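PDB 5G5Y: fructooligosaccharide ABC transporter substrate-binding protein FusA from Streptococcus pneumoniae, which binds short- and long-chain fructooligosaccharides, preferring tetrasaccharides and larger, as the solute-binding component of the FusABC-MsmK importer. Local coordinates for residues A[81-92]-A[113-121]; A[23-31]-A[334-345]. All blocks are in the same frame, centred on the assembly; numbering follows the deposited sequence.

Contact 1. Residues A[81-92]-A[113-121]; sequences IIPVEDLIDKYM and DGHIYSFPW. With ZN (zinc ion), chain K.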
loop_
_atom_site.group_PDB
_atom_site.type_symbol
_atom_site.label_atom_id
_atom_site.label_comp_id
_atom_site.label_asym_id
_atom_site.label_seq_id
_atom_site.Cartn_x
_atom_site.Cartn_y
_atom_site.Cartn_z
ATOM N N ILE A 81 6.054 -20.533 -17.042
ATOM C CA ILE A 81 7.179 -19.726 -16.564
ATOM C C ILE A 81 8.180 -20.650 -15.937
ATOM O O ILE A 81 7.812 -21.733 -15.521
ATOM C CB ILE A 81 6.752 -18.605 -15.585
ATOM C CG1 ILE A 81 6.134 -19.137 -14.274
ATOM C CG2 ILE A 81 5.789 -17.663 -16.301
ATOM C CD1 ILE A 81 5.781 -18.066 -13.252
ATOM N N ILE A 82 9.412 -20.185 -15.787
ATOM C CA ILE A 82 10.489 -21.006 -15.252
ATOM C C ILE A 82 11.013 -20.481 -13.909
ATOM O O ILE A 82 10.865 -19.271 -13.601
ATOM C CB ILE A 82 11.668 -21.102 -16.240
ATOM C CG1 ILE A 82 12.332 -19.729 -16.494
ATOM C CG2 ILE A 82 11.153 -21.707 -17.547
ATOM C CD1 ILE A 82 13.704 -19.807 -17.146
ATOM N N PRO A 83 11.628 -21.385 -13.107
ATOM C CA PRO A 83 12.343 -20.916 -11.932
ATOM C C PRO A 83 13.581 -20.108 -12.332
ATOM O O PRO A 83 14.261 -20.446 -13.304
ATOM C CB PRO A 83 12.737 -22.208 -11.193
ATOM C CG PRO A 83 12.012 -23.318 -11.864
ATOM C CD PRO A 83 11.707 -22.852 -13.261
ATOM N N VAL A 84 13.869 -19.057 -11.575
ATOM C CA VAL A 84 14.946 -18.121 -11.905
ATOM C C VAL A 84 16.024 -17.960 -10.823
ATOM O O VAL A 84 16.919 -17.136 -10.999
ATOM C CB VAL A 84 14.373 -16.715 -12.207
ATOM C CG1 VAL A 84 13.373 -16.790 -13.340
ATOM C CG2 VAL A 84 13.721 -16.108 -10.967
ATOM N N GLU A 85 15.938 -18.707 -9.720
ATOM C CA GLU A 85 16.914 -18.553 -8.615
ATOM C C GLU A 85 18.364 -18.753 -9.069
ATOM O O GLU A 85 19.233 -18.030 -8.610
ATOM C CB GLU A 85 16.592 -19.402 -7.371
ATOM C CG GLU A 85 16.637 -20.910 -7.544
ATOM C CD GLU A 85 15.358 -21.488 -8.116
ATOM O OE1 GLU A 85 14.420 -20.727 -8.461
ATOM O OE2 GLU A 85 15.302 -22.728 -8.224
ATOM N N ASP A 86 18.599 -19.671 -9.990
ATOM C CA ASP A 86 19.971 -19.969 -10.469
ATOM C C ASP A 86 20.488 -18.841 -11.368
ATOM O O ASP A 86 21.674 -18.580 -11.413
ATOM C CB ASP A 86 20.027 -21.301 -11.236
ATOM C CG ASP A 86 19.769 -22.544 -10.332
ATOM O OD1 ASP A 86 19.942 -22.488 -9.088
ATOM O OD2 ASP A 86 19.401 -23.613 -10.876
ATOM N N LEU A 87 19.579 -18.197 -12.095
ATOM C CA LEU A 87 19.905 -17.074 -12.950
ATOM C C LEU A 87 20.293 -15.871 -12.093
ATOM O O LEU A 87 21.206 -15.117 -12.455
ATOM C CB LEU A 87 18.728 -16.718 -13.873
ATOM C CG LEU A 87 18.329 -17.822 -14.854
ATOM C CD1 LEU A 87 17.056 -17.427 -15.564
ATOM C CD2 LEU A 87 19.445 -18.125 -15.858
ATOM N N ILE A 88 19.634 -15.719 -10.934
ATOM C CA ILE A 88 19.992 -14.643 -10.015
ATOM C C ILE A 88 21.432 -14.808 -9.558
ATOM O O ILE A 88 22.262 -13.893 -9.688
ATOM C CB ILE A 88 19.049 -14.563 -8.806
ATOM C CG1 ILE A 88 17.646 -14.188 -9.300
ATOM C CG2 ILE A 88 19.575 -13.562 -7.772
ATOM C CD1 ILE A 88 16.552 -14.284 -8.237
ATOM N N ASP A 89 21.712 -15.981 -9.009
ATOM C CA ASP A 89 23.008 -16.301 -8.488
ATOM C C ASP A 89 24.131 -16.153 -9.526
ATOM O O ASP A 89 25.181 -15.621 -9.216
ATOM C CB ASP A 89 22.984 -17.746 -7.962
ATOM C CG ASP A 89 24.210 -18.085 -7.134
ATOM O OD1 ASP A 89 24.548 -17.317 -6.196
ATOM O OD2 ASP A 89 24.839 -19.118 -7.411
ATOM N N LYS A 90 23.912 -16.633 -10.734
ATOM C CA LYS A 90 24.973 -16.665 -11.755
ATOM C C LYS A 90 25.188 -15.323 -12.442
ATOM O O LYS A 90 26.313 -14.979 -12.802
ATOM C CB LYS A 90 24.633 -17.671 -12.853
ATOM C CG LYS A 90 24.864 -19.118 -12.514
ATOM C CD LYS A 90 24.770 -19.942 -13.800
ATOM C CE LYS A 90 24.101 -21.280 -13.592
ATOM N NZ LYS A 90 25.032 -22.267 -12.985
ATOM N N TYR A 91 24.108 -14.577 -12.650
ATOM C CA TYR A 91 24.151 -13.453 -13.613
ATOM C C TYR A 91 23.671 -12.100 -13.111
ATOM O O TYR A 91 23.621 -11.136 -13.906
ATOM C CB TYR A 91 23.338 -13.798 -14.867
ATOM C CG TYR A 91 23.727 -15.101 -15.550
ATOM C CD1 TYR A 91 25.052 -15.342 -15.961
ATOM C CD2 TYR A 91 22.774 -16.070 -15.821
ATOM C CE1 TYR A 91 25.403 -16.538 -16.584
ATOM C CE2 TYR A 91 23.125 -17.276 -16.425
ATOM C CZ TYR A 91 24.440 -17.493 -16.794
ATOM O OH TYR A 91 24.743 -18.684 -17.412
ATOM N N MET A 92 23.252 -12.015 -11.842
ATOM C CA MET A 92 22.520 -10.815 -11.423
ATOM C C MET A 92 23.117 -10.153 -10.167
ATOM O O MET A 92 22.478 -10.133 -9.110
ATOM C CB MET A 92 21.044 -11.116 -11.302
ATOM C CG MET A 92 20.421 -11.743 -12.544
ATOM S SD MET A 92 18.637 -11.993 -12.330
ATOM C CE MET A 92 18.049 -10.287 -12.489
ATOM N N ASP A 113 7.848 -24.319 -2.580
ATOM C CA ASP A 113 8.654 -25.404 -3.200
ATOM C C ASP A 113 10.182 -25.113 -3.223
ATOM O O ASP A 113 10.960 -25.957 -3.663
ATOM C CB ASP A 113 8.115 -25.806 -4.604
ATOM C CG ASP A 113 8.355 -24.718 -5.709
ATOM O OD1 ASP A 113 8.925 -23.653 -5.380
ATOM O OD2 ASP A 113 7.971 -24.920 -6.909
ATOM N N GLY A 114 10.610 -23.930 -2.754
ATOM C CA GLY A 114 12.005 -23.552 -2.793
ATOM C C GLY A 114 12.455 -22.797 -4.040
ATOM O O GLY A 114 13.554 -22.315 -4.056
ATOM N N HIS A 115 11.594 -22.623 -5.045
ATOM C CA HIS A 115 11.946 -21.865 -6.249
ATOM C C HIS A 115 11.550 -20.379 -6.189
ATOM O O HIS A 115 10.642 -19.988 -5.450
ATOM C CB HIS A 115 11.291 -22.503 -7.460
ATOM C CG HIS A 115 11.840 -23.844 -7.770
ATOM N ND1 HIS A 115 13.166 -24.023 -8.093
ATOM C CD2 HIS A 115 11.276 -25.075 -7.774
ATOM C CE1 HIS A 115 13.400 -25.303 -8.295
ATOM N NE2 HIS A 115 12.276 -25.960 -8.098
ATOM N N ILE A 116 12.233 -19.567 -6.995
ATOM C CA ILE A 116 11.803 -18.175 -7.233
ATOM C C ILE A 116 11.264 -18.146 -8.660
ATOM O O ILE A 116 11.931 -18.664 -9.575
ATOM C CB ILE A 116 12.977 -17.195 -7.032
ATOM C CG1 ILE A 116 13.433 -17.252 -5.575
ATOM C CG2 ILE A 116 12.594 -15.772 -7.421
ATOM C CD1 ILE A 116 14.730 -16.528 -5.300
ATOM N N TYR A 117 10.052 -17.600 -8.850
ATOM C CA TYR A 117 9.399 -17.570 -10.164
ATOM C C TYR A 117 9.245 -16.198 -10.793
ATOM O O TYR A 117 8.737 -16.106 -11.900
ATOM C CB TYR A 117 8.017 -18.222 -10.061
ATOM C CG TYR A 117 8.091 -19.692 -9.732
ATOM C CD1 TYR A 117 8.543 -20.606 -10.677
ATOM C CD2 TYR A 117 7.716 -20.175 -8.486
ATOM C CE1 TYR A 117 8.606 -21.967 -10.401
ATOM C CE2 TYR A 117 7.758 -21.554 -8.203
ATOM C CZ TYR A 117 8.207 -22.438 -9.171
ATOM O OH TYR A 117 8.312 -23.807 -8.902
ATOM N N SER A 118 9.646 -15.136 -10.100
ATOM C CA SER A 118 9.372 -13.800 -10.585
ATOM C C SER A 118 10.327 -12.818 -9.972
ATOM O O SER A 118 10.953 -13.114 -8.956
ATOM C CB SER A 118 7.902 -13.387 -10.310
ATOM O OG SER A 118 7.611 -13.268 -8.944
ATOM N N PHE A 119 10.439 -11.657 -10.589
ATOM C CA PHE A 119 11.296 -10.600 -10.080
ATOM C C PHE A 119 10.442 -9.446 -9.538
ATOM O O PHE A 119 9.532 -8.976 -10.223
ATOM C CB PHE A 119 12.200 -10.090 -11.190
ATOM C CG PHE A 119 13.112 -11.141 -11.750
ATOM C CD1 PHE A 119 14.338 -11.392 -11.157
ATOM C CD2 PHE A 119 12.763 -11.879 -12.860
ATOM C CE1 PHE A 119 15.200 -12.365 -11.658
ATOM C CE2 PHE A 119 13.638 -12.849 -13.383
ATOM C CZ PHE A 119 14.847 -13.083 -12.782
ATOM N N PRO A 120 10.766 -8.955 -8.323
ATOM C CA PRO A 120 9.874 -8.072 -7.635
ATOM C C PRO A 120 10.070 -6.595 -7.964
ATOM O O PRO A 120 11.112 -6.164 -8.529
ATOM C CB PRO A 120 10.222 -8.306 -6.163
ATOM C CG PRO A 120 11.666 -8.582 -6.209
ATOM C CD PRO A 120 11.830 -9.448 -7.418
ATOM N N TRP A 121 9.025 -5.855 -7.656
ATOM C CA TRP A 121 9.100 -4.398 -7.429
ATOM C C TRP A 121 9.264 -4.171 -5.927
ATOM O O TRP A 121 8.448 -4.657 -5.130
ATOM C CB TRP A 121 7.831 -3.718 -7.948
ATOM C CG TRP A 121 7.616 -2.278 -7.559
ATOM C CD1 TRP A 121 8.125 -1.174 -8.192
ATOM C CD2 TRP A 121 6.753 -1.785 -6.515
ATOM N NE1 TRP A 121 7.640 -0.025 -7.589
ATOM C CE2 TRP A 121 6.784 -0.376 -6.576
ATOM C CE3 TRP A 121 5.923 -2.403 -5.567
ATOM C CZ2 TRP A 121 6.058 0.420 -5.700
ATOM C CZ3 TRP A 121 5.205 -1.611 -4.691
ATOM C CH2 TRP A 121 5.297 -0.219 -4.742
HETATM ZN ZN ZN K . 11.581 -28.183 -7.917
HETATM O O HOH W 1 9.878 -16.808 -14.435
HETATM O O HOH W 2 10.551 -28.285 -5.615
HETATM O O HOH W 3 12.577 -28.225 -9.707
HETATM O O HOH W 4 12.746 -28.267 -6.760
#

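Contact 2. Residues A[23-31]-A[334-345]; sequences LILQRLEKE and QSVQNNWGTYGD. With ZN (zinc ion), chain F; GOL (glycerol), chain N.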
loop_
_atom_site.group_PDB
_atom_site.type_symbol
_atom_site.label_atom_id
_atom_site.label_comp_id
_atom_site.label_asym_id
_atom_site.label_seq_id
_atom_site.Cartn_x
_atom_site.Cartn_y
_atom_site.Cartn_z
ATOM N N LEU A 23 12.444 7.720 -23.545
ATOM C CA LEU A 23 13.854 8.074 -23.362
ATOM C C LEU A 23 14.630 7.054 -22.498
ATOM O O LEU A 23 15.797 6.674 -22.817
ATOM C CB LEU A 23 13.964 9.515 -22.845
ATOM C CG LEU A 23 15.349 10.105 -22.700
ATOM C CD1 LEU A 23 16.219 9.957 -23.959
ATOM C CD2 LEU A 23 15.230 11.577 -22.320
ATOM N N ILE A 24 13.998 6.571 -21.429
ATOM C CA ILE A 24 14.639 5.531 -20.606
ATOM C C ILE A 24 15.024 4.312 -21.444
ATOM O O ILE A 24 16.132 3.766 -21.319
ATOM C CB ILE A 24 13.741 5.128 -19.393
ATOM C CG1 ILE A 24 13.762 6.226 -18.308
ATOM C CG2 ILE A 24 14.220 3.843 -18.774
ATOM C CD1 ILE A 24 12.709 6.029 -17.217
ATOM N N LEU A 25 14.133 3.837 -22.298
ATOM C CA LEU A 25 14.439 2.612 -23.024
ATOM C C LEU A 25 15.428 2.826 -24.193
ATOM O O LEU A 25 16.135 1.907 -24.585
ATOM C CB LEU A 25 13.161 1.952 -23.479
ATOM C CG LEU A 25 12.339 1.505 -22.257
ATOM C CD1 LEU A 25 10.966 1.088 -22.716
ATOM C CD2 LEU A 25 13.029 0.355 -21.525
ATOM N N GLN A 26 15.439 4.034 -24.740
ATOM C CA GLN A 26 16.435 4.462 -25.758
ATOM C C GLN A 26 17.839 4.448 -25.200
ATOM O O GLN A 26 18.743 3.849 -25.795
ATOM C CB GLN A 26 16.092 5.873 -26.254
ATOM C CG GLN A 26 14.908 5.828 -27.181
ATOM C CD GLN A 26 14.272 7.175 -27.442
ATOM O OE1 GLN A 26 14.783 8.216 -27.049
ATOM N NE2 GLN A 26 13.135 7.152 -28.095
ATOM N N ARG A 27 18.001 5.037 -24.009
ATOM C CA ARG A 27 19.278 4.989 -23.308
ATOM C C ARG A 27 19.659 3.576 -22.896
ATOM O O ARG A 27 20.819 3.183 -23.025
ATOM C CB ARG A 27 19.272 5.886 -22.060
ATOM C CG ARG A 27 19.132 7.358 -22.376
ATOM C CD ARG A 27 19.515 8.186 -21.175
ATOM N NE ARG A 27 19.296 9.626 -21.375
ATOM C CZ ARG A 27 18.457 10.393 -20.696
ATOM N NH1 ARG A 27 17.659 9.907 -19.729
ATOM N NH2 ARG A 27 18.414 11.694 -20.988
ATOM N N LEU A 28 18.690 2.823 -22.368
ATOM C CA LEU A 28 18.943 1.457 -21.999
ATOM C C LEU A 28 19.465 0.586 -23.136
ATOM O O LEU A 28 20.381 -0.206 -22.925
ATOM C CB LEU A 28 17.710 0.806 -21.421
ATOM C CG LEU A 28 17.929 -0.557 -20.791
ATOM C CD1 LEU A 28 18.683 -0.394 -19.434
ATOM C CD2 LEU A 28 16.575 -1.203 -20.622
ATOM N N GLU A 29 18.867 0.689 -24.324
ATOM C CA GLU A 29 19.324 -0.109 -25.450
ATOM C C GLU A 29 20.763 0.237 -25.802
ATOM O O GLU A 29 21.515 -0.652 -26.144
ATOM C CB GLU A 29 18.415 0.041 -26.678
ATOM C CG GLU A 29 18.906 -0.753 -27.873
ATOM C CD GLU A 29 17.922 -0.816 -29.012
ATOM O OE1 GLU A 29 16.709 -0.530 -28.818
ATOM O OE2 GLU A 29 18.402 -1.212 -30.117
ATOM N N LYS A 30 21.141 1.505 -25.727
ATOM C CA LYS A 30 22.527 1.882 -25.995
ATOM C C LYS A 30 23.471 1.213 -25.016
ATOM O O LYS A 30 24.557 0.795 -25.397
ATOM C CB LYS A 30 22.736 3.392 -25.932
ATOM C CG LYS A 30 22.309 4.135 -27.173
ATOM C CD LYS A 30 22.309 5.633 -26.899
ATOM C CE LYS A 30 22.201 6.462 -28.174
ATOM N NZ LYS A 30 20.881 6.269 -28.824
ATOM N N GLU A 31 23.044 1.115 -23.758
ATOM C CA GLU A 31 23.883 0.576 -22.702
ATOM C C GLU A 31 23.905 -0.926 -22.708
ATOM O O GLU A 31 24.946 -1.488 -22.473
ATOM C CB GLU A 31 23.449 1.067 -21.314
ATOM C CG GLU A 31 23.836 2.512 -21.056
ATOM C CD GLU A 31 23.205 3.061 -19.793
ATOM O OE1 GLU A 31 22.895 2.273 -18.863
ATOM O OE2 GLU A 31 22.982 4.288 -19.737
ATOM N N GLN A 334 18.972 3.203 -12.196
ATOM C CA GLN A 334 18.046 2.697 -13.155
ATOM C C GLN A 334 16.710 2.388 -12.470
ATOM O O GLN A 334 15.671 2.707 -13.030
ATOM C CB GLN A 334 18.586 1.436 -13.829
ATOM C CG GLN A 334 17.802 1.069 -15.090
ATOM C CD GLN A 334 18.051 2.045 -16.232
ATOM O OE1 GLN A 334 19.179 2.268 -16.618
ATOM N NE2 GLN A 334 17.001 2.661 -16.729
ATOM N N SER A 335 16.743 1.707 -11.314
ATOM C CA SER A 335 15.519 1.453 -10.558
ATOM C C SER A 335 14.721 2.733 -10.272
ATOM O O SER A 335 13.501 2.763 -10.416
ATOM C CB SER A 335 15.814 0.703 -9.268
ATOM O OG SER A 335 16.186 -0.619 -9.522
ATOM N N VAL A 336 15.418 3.793 -9.865
ATOM C CA VAL A 336 14.751 5.007 -9.510
ATOM C C VAL A 336 14.033 5.574 -10.749
ATOM O O VAL A 336 12.855 5.885 -10.685
ATOM C CB VAL A 336 15.721 6.034 -8.886
ATOM C CG1 VAL A 336 15.111 7.417 -8.798
ATOM C CG2 VAL A 336 16.213 5.540 -7.520
ATOM N N GLN A 337 14.736 5.673 -11.874
ATOM C CA GLN A 337 14.118 6.219 -13.098
ATOM C C GLN A 337 12.998 5.331 -13.612
ATOM O O GLN A 337 11.904 5.829 -13.967
ATOM C CB GLN A 337 15.169 6.387 -14.186
ATOM C CG GLN A 337 16.215 7.416 -13.876
ATOM C CD GLN A 337 17.295 7.416 -14.925
ATOM O OE1 GLN A 337 17.088 7.951 -15.996
ATOM N NE2 GLN A 337 18.449 6.804 -14.618
ATOM N N ASN A 338 13.214 4.013 -13.607
ATOM C CA ASN A 338 12.165 3.110 -14.094
ATOM C C ASN A 338 10.855 3.291 -13.327
ATOM O O ASN A 338 9.765 3.231 -13.903
ATOM C CB ASN A 338 12.600 1.647 -14.035
ATOM C CG ASN A 338 13.682 1.316 -15.059
ATOM O OD1 ASN A 338 14.142 2.180 -15.816
ATOM N ND2 ASN A 338 14.121 0.065 -15.052
ATOM N N ASN A 339 10.989 3.553 -12.040
ATOM C CA ASN A 339 9.849 3.723 -11.148
ATOM C C ASN A 339 9.157 5.080 -11.364
ATOM O O ASN A 339 7.940 5.162 -11.297
ATOM C CB ASN A 339 10.324 3.642 -9.698
ATOM C CG ASN A 339 9.182 3.406 -8.696
ATOM O OD1 ASN A 339 8.363 2.514 -8.877
ATOM N ND2 ASN A 339 9.158 4.178 -7.624
ATOM N N TRP A 340 9.945 6.138 -11.533
ATOM C CA TRP A 340 9.431 7.504 -11.391
ATOM C C TRP A 340 9.542 8.444 -12.597
ATOM O O TRP A 340 8.809 9.442 -12.633
ATOM C CB TRP A 340 10.061 8.185 -10.164
ATOM C CG TRP A 340 9.473 7.818 -8.851
ATOM C CD1 TRP A 340 8.131 7.658 -8.553
ATOM C CD2 TRP A 340 10.172 7.640 -7.614
ATOM N NE1 TRP A 340 7.969 7.346 -7.204
ATOM C CE2 TRP A 340 9.198 7.342 -6.604
ATOM C CE3 TRP A 340 11.514 7.671 -7.252
ATOM C CZ2 TRP A 340 9.550 7.051 -5.279
ATOM C CZ3 TRP A 340 11.850 7.419 -5.911
ATOM C CH2 TRP A 340 10.872 7.115 -4.957
ATOM N N GLY A 341 10.481 8.195 -13.513
ATOM C CA GLY A 341 10.702 9.074 -14.659
ATOM C C GLY A 341 12.157 9.309 -14.942
ATOM O O GLY A 341 13.013 8.602 -14.428
ATOM N N THR A 342 12.468 10.313 -15.756
ATOM C CA THR A 342 13.852 10.502 -16.140
ATOM C C THR A 342 14.260 11.994 -16.220
ATOM O O THR A 342 13.544 12.857 -15.759
ATOM C CB THR A 342 14.159 9.673 -17.414
ATOM O OG1 THR A 342 15.570 9.652 -17.658
ATOM C CG2 THR A 342 13.397 10.225 -18.647
ATOM N N TYR A 343 15.442 12.229 -16.767
ATOM C CA TYR A 343 16.083 13.534 -16.843
ATOM C C TYR A 343 16.545 13.751 -18.279
ATOM O O TYR A 343 16.682 12.786 -19.052
ATOM C CB TYR A 343 17.347 13.539 -15.952
ATOM C CG TYR A 343 18.410 12.578 -16.446
ATOM C CD1 TYR A 343 18.394 11.231 -16.059
ATOM C CD2 TYR A 343 19.375 12.982 -17.395
ATOM C CE1 TYR A 343 19.318 10.328 -16.562
ATOM C CE2 TYR A 343 20.315 12.089 -17.887
ATOM C CZ TYR A 343 20.271 10.758 -17.468
ATOM O OH TYR A 343 21.175 9.867 -17.945
ATOM N N GLY A 344 16.832 15.016 -18.602
ATOM C CA GLY A 344 17.589 15.377 -19.809
ATOM C C GLY A 344 16.828 15.410 -21.124
ATOM O O GLY A 344 17.450 15.585 -22.176
ATOM N N ASP A 345 15.509 15.255 -21.107
ATOM C CA ASP A 345 14.729 15.362 -22.345
ATOM C C ASP A 345 14.535 16.839 -22.718
ATOM O O ASP A 345 14.036 17.625 -21.911
ATOM C CB ASP A 345 13.362 14.689 -22.224
ATOM C CG ASP A 345 12.761 14.289 -23.600
ATOM O OD1 ASP A 345 13.288 14.709 -24.665
ATOM O OD2 ASP A 345 11.755 13.550 -23.614
HETATM ZN ZN ZN F . 16.921 -1.176 -31.478
HETATM C C1 GOL N . 11.216 10.375 -28.113
HETATM O O1 GOL N . 12.083 9.516 -28.843
HETATM C C2 GOL N . 11.998 11.034 -26.977
HETATM O O2 GOL N . 13.168 10.302 -26.576
HETATM C C3 GOL N . 11.092 11.237 -25.776
HETATM O O3 GOL N . 10.771 12.632 -25.801
HETATM O O HOH W 5 17.708 4.434 -19.097
HETATM O O HOH W 6 18.014 7.054 -18.544
#

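Contact 1. Residues A[81-92]-A[113-121]
Three hydrogen bonds join Glu85 and its neighbour Val84 to His115 and Ile116. The carboxylate of Glu85 takes two of them: OE1 accepts from Ile116 N at 2.9 Å, met from above the carboxylate plane, while OE2 receives His115 ND1 at 2.5 Å on its syn side, almost in the plane of the imidazole. A chain bent at chi2 (-83°) curls the acid back over the start of helix 85-91 to reach both. This His-carboxylate pair fixes the rotation of the ring, whose NE2 binds a zinc ion at 2.3 Å, with water filling out the rest of the site; the acid is thus a second-shell partner of the metal and probably makes the imidazole a stronger ligand. Backbone to backbone, Val84 N donates to Ile116 O at 2.8 Å.

Apolar contacts flank this polar patch. Pro83 lays CG over one face of the His115 ring, a CH-pi contact, and also touches Tyr117 CE1. Further along, the Phe119 ring meets Val84 CG2, Ile88 CG1 and Met92 SD, each obliquely, the last a Met-aromatic contact.

The contact thus ties the first turn of helix 85-91 to the loop before strand 121-123, with Phe119 about 6 Å from the substrate-binding Lys309, side chain to side chain. Around it, Ile81 and Tyr117 touch helix 69-77, Met92 reaches helix 319-329, and Ile82 and Phe119 bond through their backbones to edge strand 310-312.

Contact 2. Residues A[23-31]-A[334-345]
Arg27 lies with its guanidinium flat on the ring of Tyr343, the two planes only 7° apart and their centres 4.0 Å from each other, a stacked cation-pi pair. Leu23 CG of the same helix sits over the opposite face, so the planar group is sandwiched. In its own plane the guanidinium points end-on at the backbone of the residue on which it stacks: NH2 and NH1 both donate to Tyr343 O, at 2.8 and 3.1 Å, the NH2 bond being the straighter. Extended from CG to NE, the arginine spans the distance from helix 23-32, and Tyr343 turns its ring to meet it with CG between the backbone N and carbonyl carbon (chi1 65°).

Next to Leu23 in the helix, Ile24 fits between Thr342 and the end of helix 332-340. Its CG1 slides past Thr342 CB at 3.6 Å, CD1 touches Gln337 O, and CG2 rests against Asn338 OD1 and Gln334 NE2, which are bonded to each other, while Gln329 OE1 holds Asn338 ND2. Leu23 CD2 crosses to Asp345 CB at 3.6 Å.

Water spans the gap between the helices, whose short segments approach to 11.0 Å at the closest: one joins Ile24 O to Gln334 NE2, another Arg27 NH1 to Gln337 OE1. Arg27 thus engages Tyr343 twice, by ring face and carbonyl O, in the loop just after the substrate-binding Trp340, with Leu23 and Ile24 packed alongside.

How the contacts relate
After strand 3-10 the chain enters helix 23-32, one side of contact 2, whose partner arrives only some 300 residues later with helix 332-340 and the loop behind it. Contact 1 closes a much shorter, mainly helical loop between residues 92 and 113, and lies wholly within the long span that contact 2 closes. Their centres are 24 Å apart, yet they meet where Trp121 NE1 probably hydrogen-bonds Asn339 OD1. Asn339 also bonds the substrate-binding Glu123, placing this junction beside the sugar site. Contact 1 binds helix 85-91 to the approach to strand 121-123; contact 2 joins the first helix, 23-32, to the end of helix 332-340 and the loop after it.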